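Bromodomain adjacent to zinc finger domain protein 2B (Homo sapiens, PDB 4QF3) probably reads histone tails through its zinc-binding PHD finger, as part of chromatin-linked transcriptional regulation. Local coordinates at residues Q10-G15 and G30-C35. Residues are numbered along the deposited sequence; the frame is centred on the assembly and turned at random.
Sequences QICRKG and GCHTYC. With ZN (zinc ion), chain C.
Cys12 sets its sulfur at the edge of the His32 imidazole, close to the ring plane, where both bind one zinc ion: Cys12 SG is 3.4 Å from His32 ND1, the nitrogen that itself binds the metal at 2.1 Å. Cys35 brings its SG to the same ion at 2.3 Å, and Cys9 supplies the fourth ligand. The rotation of the imidazole is fixed at both nitrogens, since NE2 is hydrogen-bonded to the carbonyl oxygen of Asp16, while the hydroxyl of Tyr34 sits over one ring face. This is the three-cysteine, one-histidine site of a PHD finger, in which a CxxC knuckle before the two-stranded sheet shares its zinc with a His and a Cys contributed from strand 30-32 and the turn after it. Cys12 SG stands between its own backbone N and carbonyl carbon (chi1 68°), which brings it to the zinc. A long N-H bond from Lys14 N also reaches this sulfur and would probably temper the thiolate's charge. Next to the metal, Ile11 packs its CB against Cys35 CB at 3.9 Å and turns CG1 to the sulfur of Cys31, which is not a zinc ligand. Gln10 N donates a hydrogen bond of 2.8 Å to Gly30 O, and one water bridges Gln10 OE1 to Gly30 N.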
ATOM      1  N   GLN A  10      -2.347   0.972   6.251  1.00 17.76           N
ATOM      2  CA  GLN A  10      -3.037  -0.027   7.099  1.00 20.06           C
ATOM      3  C   GLN A  10      -2.332  -0.279   8.407  1.00 21.44           C
ATOM      4  O   GLN A  10      -2.987  -0.615   9.411  1.00 21.32           O
ATOM      5  CB  GLN A  10      -3.127  -1.348   6.354  1.00 24.80           C
ATOM      6  CG  GLN A  10      -3.999  -1.296   5.140  1.00 27.48           C
ATOM      7  CD  GLN A  10      -5.464  -1.346   5.536  1.00 50.73           C
ATOM      8  OE1 GLN A  10      -6.169  -0.324   5.517  1.00 48.38           O
ATOM      9  NE2 GLN A  10      -5.920  -2.527   5.949  1.00 71.60           N
ATOM     10  N   ILE A  11      -1.023  -0.065   8.462  1.00 19.93           N
ATOM     11  CA  ILE A  11      -0.248  -0.367   9.684  1.00 22.07           C
ATOM     12  C   ILE A  11      -0.098   0.852  10.611  1.00 26.02           C
ATOM     13  O   ILE A  11      -0.472   0.778  11.802  1.00 31.20           O
ATOM     14  CB  ILE A  11       1.159  -0.936   9.304  1.00 26.24           C
ATOM     15  CG1 ILE A  11       1.002  -2.232   8.482  1.00 25.36           C
ATOM     16  CG2 ILE A  11       2.004  -1.118  10.563  1.00 30.06           C
ATOM     17  CD1 ILE A  11       0.358  -3.381   9.214  1.00 37.48           C
ATOM     18  N   CYS A  12       0.418   1.974  10.129  1.00 23.55           N
ATOM     19  CA  CYS A  12       0.656   3.126  11.028  1.00 25.04           C
ATOM     20  C   CYS A  12      -0.533   4.103  11.051  1.00 27.25           C
ATOM     21  O   CYS A  12      -0.597   5.011  11.912  1.00 28.92           O
ATOM     22  CB  CYS A  12       1.922   3.863  10.619  1.00 25.56           C
ATOM     23  SG  CYS A  12       1.840   4.714   9.048  1.00 23.14           S
ATOM     24  N   ARG A  13      -1.454   3.919  10.109  1.00 24.44           N
ATOM     25  CA  ARG A  13      -2.699   4.737   9.952  1.00 21.32           C
ATOM     26  C   ARG A  13      -2.441   6.196   9.636  1.00 24.62           C
ATOM     27  O   ARG A  13      -3.305   7.075   9.854  1.00 26.47           O
ATOM     28  CB  ARG A  13      -3.566   4.652  11.212  1.00 25.57           C
ATOM     29  CG  ARG A  13      -3.536   3.295  11.874  1.00 33.88           C
ATOM     30  CD  ARG A  13      -3.804   2.153  10.926  1.00 42.25           C
ATOM     31  NE  ARG A  13      -5.209   2.162  10.761  1.00 27.15           N
ATOM     32  CZ  ARG A  13      -5.975   1.185  10.325  1.00 35.57           C
ATOM     33  NH1 ARG A  13      -5.476   0.056   9.905  1.00 37.30           N
ATOM     34  NH2 ARG A  13      -7.288   1.375  10.310  1.00 42.44           N
ATOM     35  N   LYS A  14      -1.258   6.487   9.132  1.00 20.95           N
ATOM     36  CA  LYS A  14      -0.911   7.823   8.648  1.00 22.96           C
ATOM     37  C   LYS A  14      -0.930   7.897   7.124  1.00 25.19           C
ATOM     38  O   LYS A  14      -0.665   6.909   6.440  1.00 23.14           O
ATOM     39  CB  LYS A  14       0.429   8.261   9.200  1.00 27.12           C
ATOM     40  CG  LYS A  14       0.539   8.065  10.706  1.00 33.62           C
ATOM     41  CD  LYS A  14       1.877   8.529  11.264  1.00 60.42           C
ATOM     42  CE  LYS A  14       1.827   9.959  11.775  1.00 74.55           C
ATOM     43  NZ  LYS A  14       2.876  10.189  12.803  1.00 57.33           N
ATOM     44  N   GLY A  15      -1.170   9.085   6.580  1.00 25.65           N
ATOM     45  CA  GLY A  15      -1.202   9.301   5.120  1.00 26.64           C
ATOM     46  C   GLY A  15      -0.075  10.161   4.576  1.00 26.84           C
ATOM     47  O   GLY A  15      -0.141  10.684   3.452  1.00 27.64           O
ATOM     48  N   GLY A  30      -3.741   0.825   1.403  1.00 21.48           N
ATOM     49  CA  GLY A  30      -2.402   1.422   1.408  1.00 19.47           C
ATOM     50  C   GLY A  30      -1.501   0.883   2.483  1.00 19.39           C
ATOM     51  O   GLY A  30      -1.926   0.434   3.537  1.00 20.50           O
ATOM     52  N   CYS A  31      -0.193   0.857   2.189  1.00 17.72           N
ATOM     53  CA  CYS A  31       0.769   0.517   3.199  1.00 17.46           C
ATOM     54  C   CYS A  31       2.120   1.085   2.824  1.00 18.24           C
ATOM     55  O   CYS A  31       2.580   0.913   1.685  1.00 16.24           O
ATOM     56  CB  CYS A  31       0.852  -0.994   3.369  1.00 20.23           C
ATOM     57  SG  CYS A  31       1.784  -1.586   4.807  1.00 21.53           S
ATOM     58  N   HIS A  32       2.792   1.730   3.766  1.00 16.22           N
ATOM     59  CA  HIS A  32       4.145   2.243   3.462  1.00 17.13           C
ATOM     60  C   HIS A  32       5.172   1.141   3.269  1.00 15.49           C
ATOM     61  O   HIS A  32       5.113   0.118   3.929  1.00 16.01           O
ATOM     62  CB  HIS A  32       4.668   3.066   4.634  1.00 18.62           C
ATOM     63  CG  HIS A  32       3.932   4.367   4.843  1.00 17.15           C
ATOM     64  ND1 HIS A  32       3.147   4.619   5.950  1.00 21.96           N
ATOM     65  CD2 HIS A  32       3.869   5.476   4.066  1.00 21.37           C
ATOM     66  CE1 HIS A  32       2.670   5.855   5.867  1.00 16.20           C
ATOM     67  NE2 HIS A  32       3.090   6.393   4.732  1.00 19.41           N
ATOM     68  N   THR A  33       6.118   1.398   2.371  1.00 16.78           N
ATOM     69  CA  THR A  33       7.205   0.469   2.171  1.00 19.15           C
ATOM     70  C   THR A  33       7.822   0.050   3.523  1.00 17.03           C
ATOM     71  O   THR A  33       8.086  -1.148   3.791  1.00 18.88           O
ATOM     72  CB  THR A  33       8.268   1.176   1.307  1.00 19.54           C
ATOM     73  OG1 THR A  33       8.564   2.459   1.877  1.00 20.19           O
ATOM     74  CG2 THR A  33       7.875   1.302  -0.142  1.00 19.84           C
ATOM     75  N   TYR A  34       8.050   1.021   4.423  1.00 18.09           N
ATOM     76  CA  TYR A  34       8.775   0.810   5.667  1.00 16.42           C
ATOM     77  C   TYR A  34       7.914   0.298   6.801  1.00 18.47           C
ATOM     78  O   TYR A  34       8.412   0.011   7.882  1.00 21.07           O
ATOM     79  CB  TYR A  34       9.472   2.122   6.078  1.00 19.70           C
ATOM     80  CG  TYR A  34       8.542   3.331   6.133  1.00 18.67           C
ATOM     81  CD1 TYR A  34       7.646   3.513   7.191  1.00 18.90           C
ATOM     82  CD2 TYR A  34       8.535   4.262   5.132  1.00 18.76           C
ATOM     83  CE1 TYR A  34       6.816   4.608   7.238  1.00 20.13           C
ATOM     84  CE2 TYR A  34       7.729   5.379   5.182  1.00 19.57           C
ATOM     85  CZ  TYR A  34       6.846   5.532   6.244  1.00 22.46           C
ATOM     86  OH  TYR A  34       6.000   6.653   6.240  1.00 24.24           O
ATOM     87  N   CYS A  35       6.609   0.192   6.538  1.00 17.96           N
ATOM     88  CA  CYS A  35       5.632  -0.376   7.481  1.00 20.68           C
ATOM     89  C   CYS A  35       5.345  -1.843   7.182  1.00 18.94           C
ATOM     90  O   CYS A  35       4.916  -2.561   8.081  1.00 21.03           O
ATOM     91  CB  CYS A  35       4.294   0.393   7.500  1.00 20.35           C
ATOM     92  SG  CYS A  35       4.476   2.024   8.260  1.00 21.42           S
TER
HETATM   93 ZN    ZN C2001       2.701   3.266   7.552  1.00 20.58          ZN
HETATM   94  O   HOH W   1      -5.394   1.547   3.611  1.00 22.71           O